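Local atomic coordinates of 2OG-Fe dioxygenase family protein (Methylibium petroleiphilum, PDB entry 3PL0), a protein that probably acts as an iron- and 2-oxoglutarate-dependent dioxygenase built on a cupin (double-stranded beta-helix) fold. Residues Tyr67-Cys72 / Trp106-Ser111; His147-Asp152 / Thr240-Tyr245; Glu83-Arg88 / Gly248-Pro253. All blocks are in the same frame, centred on the assembly; numbering follows the deposited sequence.

Contact 1: residues Tyr67-Cys72 / Trp106-Ser111; sequences YRRHGC and WFEPLS
Phe-107 and Arg-68 make the main side-chain contact where the loop before helix 112-115 crosses strand 65-77, a strand of the double-stranded beta-helix. The guanidinium lies flat over one face of the Phe-107 ring, planes 12° apart, in a cation-pi stack with CZ of Arg-68 3.7 Å from the ring centroid. A bend at chi3 (-69°) folds the arginine over the ring, and its NH1 continues to a salt bridge with Asp-56. Without the guanidinium, as with an alanine here, Phe-107 would probably lose the cover on this face and Asp-56 its charged mate. Phe-107 also turns its edge toward the face of His-70 in an offset edge-to-face pair, centroids 6.0 Å apart. At Glu-108 the backbone takes over: its O accepts a 2.8 Å bond from His-70 N, while a water joins its N to Arg-68 O. Next, Pro-109 O receives NH1 of the extended Arg-69 side chain at 3.0 Å, and a second water links that NH1 to Glu-108 OE1. Leu-110 N returns a bond to His-70 O, completing a single beta bridge, and its CD1 rests 3.6 Å from Gly-71 CA, where a side chain would collide with it.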
loop_
_atom_site.group_PDB
_atom_site.type_symbol
_atom_site.label_atom_id
_atom_site.label_comp_id
_atom_site.label_asym_id
_atom_site.label_seq_id
_atom_site.Cartn_x
_atom_site.Cartn_y
_atom_site.Cartn_z
ATOM N N TYR A 67 1.163 11.762 8.027
ATOM C CA TYR A 67 1.177 10.937 9.210
ATOM C C TYR A 67 1.271 9.472 8.839
ATOM O O TYR A 67 0.671 9.018 7.835
ATOM C CB TYR A 67 -0.110 11.155 9.992
ATOM C CG TYR A 67 -0.374 12.613 10.328
ATOM C CD1 TYR A 67 -0.961 13.477 9.391
ATOM C CD2 TYR A 67 -0.011 13.131 11.553
ATOM C CE1 TYR A 67 -1.183 14.804 9.675
ATOM C CE2 TYR A 67 -0.253 14.463 11.847
ATOM C CZ TYR A 67 -0.838 15.288 10.920
ATOM O OH TYR A 67 -1.033 16.612 11.230
ATOM N N ARG A 68 1.953 8.707 9.679
ATOM C CA ARG A 68 2.171 7.299 9.406
ATOM C C ARG A 68 2.632 6.548 10.635
ATOM O O ARG A 68 2.910 7.119 11.700
ATOM C CB ARG A 68 3.245 7.139 8.325
ATOM C CG ARG A 68 4.645 7.545 8.797
ATOM C CD ARG A 68 5.569 7.869 7.691
ATOM N NE ARG A 68 5.929 6.681 6.913
ATOM C CZ ARG A 68 6.593 6.713 5.762
ATOM N NH1 ARG A 68 7.007 7.862 5.245
ATOM N NH2 ARG A 68 6.845 5.571 5.126
ATOM N N ARG A 69 2.656 5.240 10.457
ATOM C CA ARG A 69 3.296 4.306 11.360
ATOM C C ARG A 69 3.805 3.175 10.489
ATOM O O ARG A 69 3.523 3.162 9.272
ATOM C CB ARG A 69 2.319 3.775 12.386
ATOM C CG ARG A 69 1.967 4.757 13.500
ATOM C CD ARG A 69 1.011 4.128 14.454
ATOM N NE ARG A 69 0.637 5.103 15.451
ATOM C CZ ARG A 69 1.406 5.504 16.456
ATOM N NH1 ARG A 69 2.595 4.962 16.706
ATOM N NH2 ARG A 69 0.948 6.453 17.244
ATOM N N HIS A 70 4.612 2.291 11.088
ATOM C CA HIS A 70 5.380 1.278 10.353
ATOM C C HIS A 70 5.483 0.003 11.178
ATOM O O HIS A 70 5.601 0.044 12.415
ATOM C CB HIS A 70 6.752 1.860 10.023
ATOM C CG HIS A 70 7.668 0.936 9.283
ATOM N ND1 HIS A 70 8.975 0.716 9.675
ATOM C CD2 HIS A 70 7.491 0.220 8.141
ATOM C CE1 HIS A 70 9.548 -0.116 8.821
ATOM N NE2 HIS A 70 8.677 -0.413 7.868
ATOM N N GLY A 71 5.383 -1.141 10.517
ATOM C CA GLY A 71 5.486 -2.409 11.204
ATOM C C GLY A 71 5.826 -3.487 10.214
ATOM O O GLY A 71 5.457 -3.383 9.037
ATOM N N CYS A 72 6.511 -4.530 10.692
ATOM C CA CYS A 72 7.001 -5.565 9.785
ATOM C C CYS A 72 6.658 -6.959 10.298
ATOM O O CYS A 72 6.479 -7.193 11.524
ATOM C CB CYS A 72 8.508 -5.443 9.590
ATOM S SG CYS A 72 9.047 -3.821 8.927
ATOM N N TRP A 106 13.516 5.604 10.838
ATOM C CA TRP A 106 12.730 5.034 11.927
ATOM C C TRP A 106 11.424 5.795 12.031
ATOM O O TRP A 106 11.420 7.010 12.057
ATOM C CB TRP A 106 13.484 5.116 13.239
ATOM C CG TRP A 106 14.628 4.192 13.281
ATOM C CD1 TRP A 106 15.919 4.466 12.930
ATOM C CD2 TRP A 106 14.595 2.821 13.688
ATOM N NE1 TRP A 106 16.700 3.338 13.100
ATOM C CE2 TRP A 106 15.910 2.318 13.567
ATOM C CE3 TRP A 106 13.585 1.973 14.154
ATOM C CZ2 TRP A 106 16.238 0.995 13.879
ATOM C CZ3 TRP A 106 13.910 0.657 14.470
ATOM C CH2 TRP A 106 15.228 0.184 14.335
ATOM N N PHE A 107 10.330 5.039 12.011
ATOM C CA PHE A 107 8.990 5.538 12.163
ATOM C C PHE A 107 8.433 4.939 13.410
ATOM O O PHE A 107 9.052 4.074 14.014
ATOM C CB PHE A 107 8.135 5.099 10.977
ATOM C CG PHE A 107 8.590 5.657 9.684
ATOM C CD1 PHE A 107 8.587 7.035 9.474
ATOM C CD2 PHE A 107 9.033 4.816 8.664
ATOM C CE1 PHE A 107 9.007 7.557 8.281
ATOM C CE2 PHE A 107 9.456 5.339 7.444
ATOM C CZ PHE A 107 9.437 6.716 7.251
ATOM N N GLU A 108 7.257 5.407 13.809
ATOM C CA GLU A 108 6.604 4.885 14.998
ATOM C C GLU A 108 5.907 3.540 14.676
ATOM O O GLU A 108 5.355 3.351 13.573
ATOM C CB GLU A 108 5.581 5.895 15.505
ATOM C CG GLU A 108 6.159 7.229 15.965
ATOM C CD GLU A 108 7.088 7.066 17.168
ATOM O OE1 GLU A 108 6.664 6.426 18.161
ATOM O OE2 GLU A 108 8.232 7.578 17.112
ATOM N N PRO A 109 5.955 2.594 15.621
ATOM C CA PRO A 109 5.319 1.306 15.400
ATOM C C PRO A 109 3.792 1.328 15.338
ATOM O O PRO A 109 3.105 2.133 15.968
ATOM C CB PRO A 109 5.786 0.446 16.588
ATOM C CG PRO A 109 6.486 1.376 17.527
ATOM C CD PRO A 109 6.652 2.692 16.912
ATOM N N LEU A 110 3.271 0.384 14.585
ATOM C CA LEU A 110 1.850 0.141 14.513
ATOM C C LEU A 110 1.304 -0.127 15.905
ATOM O O LEU A 110 2.017 -0.617 16.809
ATOM C CB LEU A 110 1.593 -1.097 13.643
ATOM C CG LEU A 110 2.171 -1.163 12.238
ATOM C CD1 LEU A 110 1.930 -2.548 11.589
ATOM C CD2 LEU A 110 1.609 -0.019 11.379
ATOM N N SER A 111 0.034 0.202 16.079
ATOM C CA SER A 111 -0.657 -0.128 17.288
ATOM C C SER A 111 -0.647 -1.631 17.470
ATOM O O SER A 111 -1.018 -2.401 16.584
ATOM C CB SER A 111 -2.105 0.358 17.232
ATOM O OG SER A 111 -2.939 -0.479 18.004
HETATM O O HOH W 1 5.721 7.225 12.198
HETATM O O HOH W 2 4.323 5.619 18.952
HETATM O O HOH W 3 10.545 2.096 11.383
#

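Contact 2: residues His147-Asp152 / Thr240-Tyr245; sequences HPFRID and TLVLTY
Segments 147-152 and 240-245 run antiparallel, the axes of these short segments 4.6 Å apart at closest approach and 156° between directions. His-147 pairs with Val-242 and Phe-149 with Thr-240 as hydrogen-bonded pairs. Each pair has two backbone bonds, among them His-147 N to Val-242 O at 2.8 Å and Phe-149 N to Thr-240 O at 2.8 Å. Between them Pro-148 and Leu-241 form the non-hydrogen-bonded pair; a proline, which has no N-H to give, costs the ladder no bond at this position. Thr-240 O also takes a bond from the indole NE1 of Trp-50.

The side chains divide between the two faces of the sheet. On the face of Pro-148 and Leu-241, the leucine methyl CD1 reaches across to Pro-148 and sits 3.6 Å from its N, touching the ring at CB and CD as well. Trp-120 of helix 118-134 packs against Leu-241 from this side. On the other face, Val-242 CG2 meets Phe-149 at the edge of its ring, 3.9 Å from CE2, while Thr-240 OG1 lies 3.5 Å from Phe-149 CB. With CG anti to its carbonyl carbon (chi1 -58°), His-147 brings its ring edge to Val-242 O, the same oxygen that His-147 N bonds; it lies near the ring plane, beside the ring carbon CD2 rather than a ring nitrogen. The NE2 of His-147 shares a water with Thr-244 OG1, whereas ND1 has a weak bond from Arg-68 NH2. The ring also stacks on His-70 and meets His-90 edge-to-face. Such antiparallel pairing of segments 88 residues apart in the chain is characteristic of the curled sheets of the cupin double-stranded beta-helix, here packed against a helix on one face.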
loop_
_atom_site.group_PDB
_atom_site.type_symbol
_atom_site.label_atom_id
_atom_site.label_comp_id
_atom_site.label_asym_id
_atom_site.label_seq_id
_atom_site.Cartn_x
_atom_site.Cartn_y
_atom_site.Cartn_z
ATOM N N HIS A 147 2.712 0.106 5.920
ATOM C CA HIS A 147 2.807 1.547 6.100
ATOM C C HIS A 147 1.412 2.187 6.014
ATOM O O HIS A 147 0.952 2.546 4.915
ATOM C CB HIS A 147 3.650 2.123 4.977
ATOM C CG HIS A 147 5.027 1.574 4.879
ATOM N ND1 HIS A 147 6.099 2.217 5.442
ATOM C CD2 HIS A 147 5.520 0.471 4.265
ATOM C CE1 HIS A 147 7.200 1.528 5.189
ATOM N NE2 HIS A 147 6.874 0.463 4.481
ATOM N N PRO A 148 0.724 2.325 7.137
ATOM C CA PRO A 148 -0.522 3.097 7.115
ATOM C C PRO A 148 -0.216 4.578 7.003
ATOM O O PRO A 148 0.691 5.074 7.698
ATOM C CB PRO A 148 -1.154 2.819 8.463
ATOM C CG PRO A 148 -0.009 2.389 9.356
ATOM C CD PRO A 148 0.973 1.703 8.453
ATOM N N PHE A 149 -0.946 5.262 6.143
ATOM C CA PHE A 149 -0.694 6.664 5.845
ATOM C C PHE A 149 -1.950 7.483 6.005
ATOM O O PHE A 149 -3.013 7.041 5.592
ATOM C CB PHE A 149 -0.298 6.835 4.392
ATOM C CG PHE A 149 1.115 6.460 4.079
ATOM C CD1 PHE A 149 2.178 7.231 4.516
ATOM C CD2 PHE A 149 1.386 5.336 3.308
ATOM C CE1 PHE A 149 3.491 6.884 4.195
ATOM C CE2 PHE A 149 2.682 4.993 2.981
ATOM C CZ PHE A 149 3.746 5.777 3.417
ATOM N N ARG A 150 -1.799 8.722 6.480
ATOM C CA ARG A 150 -2.789 9.780 6.223
ATOM C C ARG A 150 -2.058 10.987 5.701
ATOM O O ARG A 150 -1.096 11.443 6.294
ATOM C CB ARG A 150 -3.549 10.181 7.475
ATOM C CG ARG A 150 -4.359 11.502 7.338
ATOM C CD ARG A 150 -5.314 11.740 8.468
ATOM N NE ARG A 150 -6.396 10.783 8.461
ATOM C CZ ARG A 150 -7.332 10.666 9.396
ATOM N NH1 ARG A 150 -7.408 11.491 10.450
ATOM N NH2 ARG A 150 -8.259 9.746 9.239
ATOM N N ILE A 151 -2.539 11.515 4.593
ATOM C CA ILE A 151 -2.023 12.747 4.040
ATOM C C ILE A 151 -3.129 13.786 4.259
ATOM O O ILE A 151 -4.260 13.596 3.808
ATOM C CB ILE A 151 -1.722 12.616 2.553
ATOM C CG1 ILE A 151 -0.777 11.464 2.226
ATOM C CG2 ILE A 151 -1.084 13.888 2.021
ATOM C CD1 ILE A 151 0.591 11.546 2.864
ATOM N N ASP A 152 -2.779 14.884 4.922
ATOM C CA ASP A 152 -3.739 15.911 5.343
ATOM C C ASP A 152 -3.374 17.238 4.696
ATOM O O ASP A 152 -2.215 17.678 4.763
ATOM C CB ASP A 152 -3.697 16.051 6.866
ATOM C CG ASP A 152 -4.927 16.713 7.430
ATOM O OD1 ASP A 152 -5.357 17.755 6.910
ATOM O OD2 ASP A 152 -5.467 16.187 8.410
ATOM N N THR A 240 -4.659 5.620 3.349
ATOM C CA THR A 240 -4.277 4.416 2.629
ATOM C C THR A 240 -3.437 3.520 3.563
ATOM O O THR A 240 -2.945 3.944 4.669
ATOM C CB THR A 240 -3.424 4.750 1.404
ATOM O OG1 THR A 240 -2.366 5.649 1.767
ATOM C CG2 THR A 240 -4.237 5.360 0.294
ATOM N N LEU A 241 -3.281 2.278 3.127
ATOM C CA LEU A 241 -2.373 1.316 3.734
ATOM C C LEU A 241 -1.535 0.707 2.649
ATOM O O LEU A 241 -2.100 0.068 1.766
ATOM C CB LEU A 241 -3.160 0.201 4.386
ATOM C CG LEU A 241 -2.331 -0.936 4.988
ATOM C CD1 LEU A 241 -1.389 -0.456 6.120
ATOM C CD2 LEU A 241 -3.298 -1.999 5.489
ATOM N N VAL A 242 -0.213 0.858 2.719
ATOM C CA VAL A 242 0.683 0.222 1.754
ATOM C C VAL A 242 1.345 -1.002 2.387
ATOM O O VAL A 242 1.947 -0.908 3.471
ATOM C CB VAL A 242 1.749 1.199 1.239
ATOM C CG1 VAL A 242 2.769 0.474 0.289
ATOM C CG2 VAL A 242 1.053 2.420 0.545
ATOM N N LEU A 243 1.209 -2.151 1.739
ATOM C CA LEU A 243 1.829 -3.398 2.202
ATOM C C LEU A 243 2.822 -3.828 1.139
ATOM O O LEU A 243 2.480 -3.871 -0.067
ATOM C CB LEU A 243 0.782 -4.499 2.431
ATOM C CG LEU A 243 -0.365 -4.272 3.441
ATOM C CD1 LEU A 243 -1.464 -5.378 3.377
ATOM C CD2 LEU A 243 0.175 -4.125 4.848
ATOM N N THR A 244 4.058 -4.112 1.529
ATOM C CA THR A 244 5.009 -4.576 0.577
ATOM C C THR A 244 5.421 -5.998 0.928
ATOM O O THR A 244 5.583 -6.349 2.108
ATOM C CB THR A 244 6.242 -3.669 0.495
ATOM O OG1 THR A 244 6.934 -3.694 1.737
ATOM C CG2 THR A 244 5.847 -2.254 0.150
ATOM N N TYR A 245 5.602 -6.805 -0.104
ATOM C CA TYR A 245 6.038 -8.174 0.050
ATOM C C TYR A 245 7.341 -8.373 -0.714
ATOM O O TYR A 245 7.441 -8.050 -1.922
ATOM C CB TYR A 245 4.965 -9.131 -0.498
ATOM C CG TYR A 245 3.687 -9.151 0.308
ATOM C CD1 TYR A 245 2.837 -8.041 0.322
ATOM C CD2 TYR A 245 3.328 -10.272 1.050
ATOM C CE1 TYR A 245 1.678 -8.041 1.069
ATOM C CE2 TYR A 245 2.166 -10.301 1.791
ATOM C CZ TYR A 245 1.346 -9.168 1.816
ATOM O OH TYR A 245 0.194 -9.208 2.556
HETATM O O HOH W 4 8.199 -1.184 2.254
#

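Contact 3: residues Glu83-Arg88 / Gly248-Pro253; sequences ETVQHR and GGFQAP
This is a surface contact carried mostly by side chains, in which Val-85 and Arg-88 of segment 83-88 meet Phe-250 in the segment that follows strand 237-246 near the C-terminus. The nearest CA atoms, those of Arg-88 and Phe-250, are 9.8 Å apart, and the side chains bridge that gap. Arg-88 lays its guanidinium nearly parallel to the Phe-250 ring, planes 12° apart and group centres 4.5 Å from each other. The overlap is offset: Phe-250 CB lies over the centre of the guanidinium, 3.5 Å from Arg-88 CZ, while Arg-88 CD covers the ring itself toward its rim. That methylene makes a CH-pi contact, 4.1 Å from the centroid of the Phe-250 ring. The Arg-88 chain turns at its CG-CD bond (chi3 -71°), which sets CD on the ring and carries the nitrogens on toward the phenylalanine backbone. In this way the segment leaving the last strand of the double-stranded beta-helix is packed against the chain where it leaves the hairpin of strands 65-77 and 80-84. Cys-72 of that hairpin touches Val-85, Arg-88 and Phe-250, and Tyr-143 meets the Phe-250 ring edge-to-face. Val-85 comes from the opposite direction, its CG2 4.0 Å from Phe-250 CZ, oblique to the ring. At the far end of the arginine, NH2 gives a weak hydrogen bond to Gln-251 O, with an N-H...O angle of only 129°. Arg-88 NH1 has a long, weak ion pair with Glu-145. Near the guanidinium plane, Arg-88 NH2 lies 3.8 Å from Ala-252 CB.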
loop_
_atom_site.group_PDB
_atom_site.type_symbol
_atom_site.label_atom_id
_atom_site.label_comp_id
_atom_site.label_asym_id
_atom_site.label_seq_id
_atom_site.Cartn_x
_atom_site.Cartn_y
_atom_site.Cartn_z
ATOM N N GLU A 83 3.839 -13.898 11.628
ATOM C CA GLU A 83 4.435 -13.459 12.875
ATOM C C GLU A 83 5.016 -12.053 12.765
ATOM O O GLU A 83 5.425 -11.610 11.685
ATOM C CB GLU A 83 5.531 -14.424 13.316
ATOM C CG GLU A 83 6.769 -14.366 12.465
ATOM C CD GLU A 83 7.613 -15.634 12.582
ATOM O OE1 GLU A 83 7.191 -16.704 12.108
ATOM O OE2 GLU A 83 8.693 -15.552 13.175
ATOM N N THR A 84 5.031 -11.356 13.887
ATOM C CA THR A 84 5.665 -10.049 13.958
ATOM C C THR A 84 7.181 -10.263 13.899
ATOM O O THR A 84 7.683 -11.377 14.136
ATOM C CB THR A 84 5.311 -9.348 15.276
ATOM O OG1 THR A 84 5.638 -10.219 16.371
ATOM C CG2 THR A 84 3.805 -9.022 15.338
ATOM N N VAL A 85 7.904 -9.198 13.594
ATOM C CA VAL A 85 9.334 -9.176 13.769
ATOM C C VAL A 85 9.651 -7.863 14.455
ATOM O O VAL A 85 8.826 -6.927 14.448
ATOM C CB VAL A 85 10.110 -9.286 12.439
ATOM C CG1 VAL A 85 9.526 -10.408 11.570
ATOM C CG2 VAL A 85 10.146 -7.949 11.665
ATOM N N GLN A 86 10.839 -7.789 15.053
ATOM C CA GLN A 86 11.213 -6.634 15.848
ATOM C C GLN A 86 11.171 -5.365 15.017
ATOM O O GLN A 86 11.537 -5.385 13.835
ATOM C CB GLN A 86 12.608 -6.806 16.430
ATOM C CG GLN A 86 12.984 -5.689 17.391
ATOM C CD GLN A 86 14.085 -6.108 18.346
ATOM O OE1 GLN A 86 13.846 -6.296 19.539
ATOM N NE2 GLN A 86 15.293 -6.279 17.820
ATOM N N HIS A 87 10.726 -4.269 15.637
ATOM C CA HIS A 87 10.644 -2.958 14.960
ATOM C C HIS A 87 11.964 -2.615 14.280
ATOM O O HIS A 87 13.029 -2.903 14.801
ATOM C CB HIS A 87 10.241 -1.863 15.927
ATOM C CG HIS A 87 9.776 -0.606 15.240
ATOM N ND1 HIS A 87 8.695 -0.583 14.376
ATOM C CD2 HIS A 87 10.267 0.658 15.270
ATOM C CE1 HIS A 87 8.540 0.648 13.915
ATOM N NE2 HIS A 87 9.470 1.423 14.454
ATOM N N ARG A 88 11.897 -2.075 13.079
ATOM C CA ARG A 88 13.099 -1.859 12.297
ATOM C C ARG A 88 12.931 -0.670 11.385
ATOM O O ARG A 88 11.820 -0.203 11.161
ATOM C CB ARG A 88 13.470 -3.117 11.489
ATOM C CG ARG A 88 12.410 -3.571 10.485
ATOM C CD ARG A 88 12.865 -4.725 9.631
ATOM N NE ARG A 88 13.897 -4.353 8.648
ATOM C CZ ARG A 88 13.698 -3.626 7.537
ATOM N NH1 ARG A 88 12.481 -3.153 7.223
ATOM N NH2 ARG A 88 14.736 -3.367 6.707
ATOM N N GLY A 248 13.451 -13.150 0.138
ATOM C CA GLY A 248 14.872 -13.121 0.533
ATOM C C GLY A 248 15.109 -12.379 1.844
ATOM O O GLY A 248 15.747 -12.885 2.779
ATOM N N GLY A 249 14.577 -11.177 1.935
ATOM C CA GLY A 249 14.612 -10.435 3.183
ATOM C C GLY A 249 13.940 -9.092 2.981
ATOM O O GLY A 249 13.502 -8.751 1.867
ATOM N N PHE A 250 13.910 -8.305 4.036
ATOM C CA PHE A 250 13.512 -6.890 3.899
ATOM C C PHE A 250 14.554 -6.145 3.078
ATOM O O PHE A 250 15.737 -6.492 3.129
ATOM C CB PHE A 250 13.399 -6.240 5.264
ATOM C CG PHE A 250 12.376 -6.842 6.115
ATOM C CD1 PHE A 250 11.028 -6.619 5.851
ATOM C CD2 PHE A 250 12.723 -7.661 7.161
ATOM C CE1 PHE A 250 10.060 -7.183 6.643
ATOM C CE2 PHE A 250 11.753 -8.214 7.955
ATOM C CZ PHE A 250 10.407 -7.985 7.682
ATOM N N GLN A 251 14.125 -5.132 2.318
ATOM C CA GLN A 251 15.067 -4.208 1.691
ATOM C C GLN A 251 15.911 -3.647 2.822
ATOM O O GLN A 251 15.378 -3.160 3.832
ATOM C CB GLN A 251 14.349 -3.045 0.957
ATOM C CG GLN A 251 14.162 -3.195 -0.551
ATOM C CD GLN A 251 15.431 -3.003 -1.364
ATOM O OE1 GLN A 251 16.487 -2.720 -0.808
ATOM N NE2 GLN A 251 15.335 -3.178 -2.698
ATOM N N ALA A 252 17.230 -3.743 2.679
ATOM C CA ALA A 252 18.128 -3.242 3.699
ATOM C C ALA A 252 19.560 -3.174 3.152
ATOM O O ALA A 252 19.950 -3.969 2.281
ATOM C CB ALA A 252 18.066 -4.116 4.978
ATOM N N PRO A 253 20.344 -2.215 3.658
ATOM C CA PRO A 253 21.778 -2.187 3.328
ATOM C C PRO A 253 22.446 -3.469 3.802
ATOM O O PRO A 253 22.007 -4.067 4.793
ATOM C CB PRO A 253 22.304 -0.988 4.116
ATOM C CG PRO A 253 21.386 -0.895 5.281
ATOM C CD PRO A 253 20.023 -1.321 4.785
#

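Contacts 1 and 2 both reach one sheet, in which strands 65-77 and 141-152 are neighbours; their centres lie about 10 Å apart. Tyr-67 O is 2.8 Å from Arg-150 N, a probable backbone hydrogen bond, and Arg-69 O packs 3.0 Å from Pro-148 CD. Contact 3 meets contact 1 in two places: a probable hydrogen bond from Val-85 N to Cys-72 O, at 3.2 Å, crosses the 65-77/80-84 hairpin, and another, from His-87 NE2 to Phe-107 O at 2.7 Å, reaches the 106-111 loop. Contacts 2 and 3, with centres about 17 Å apart, are related mainly by sequence, since 248-253 follows closely on 240-245. Glu-145, bonded to His-70, lies between contacts 1 and 3.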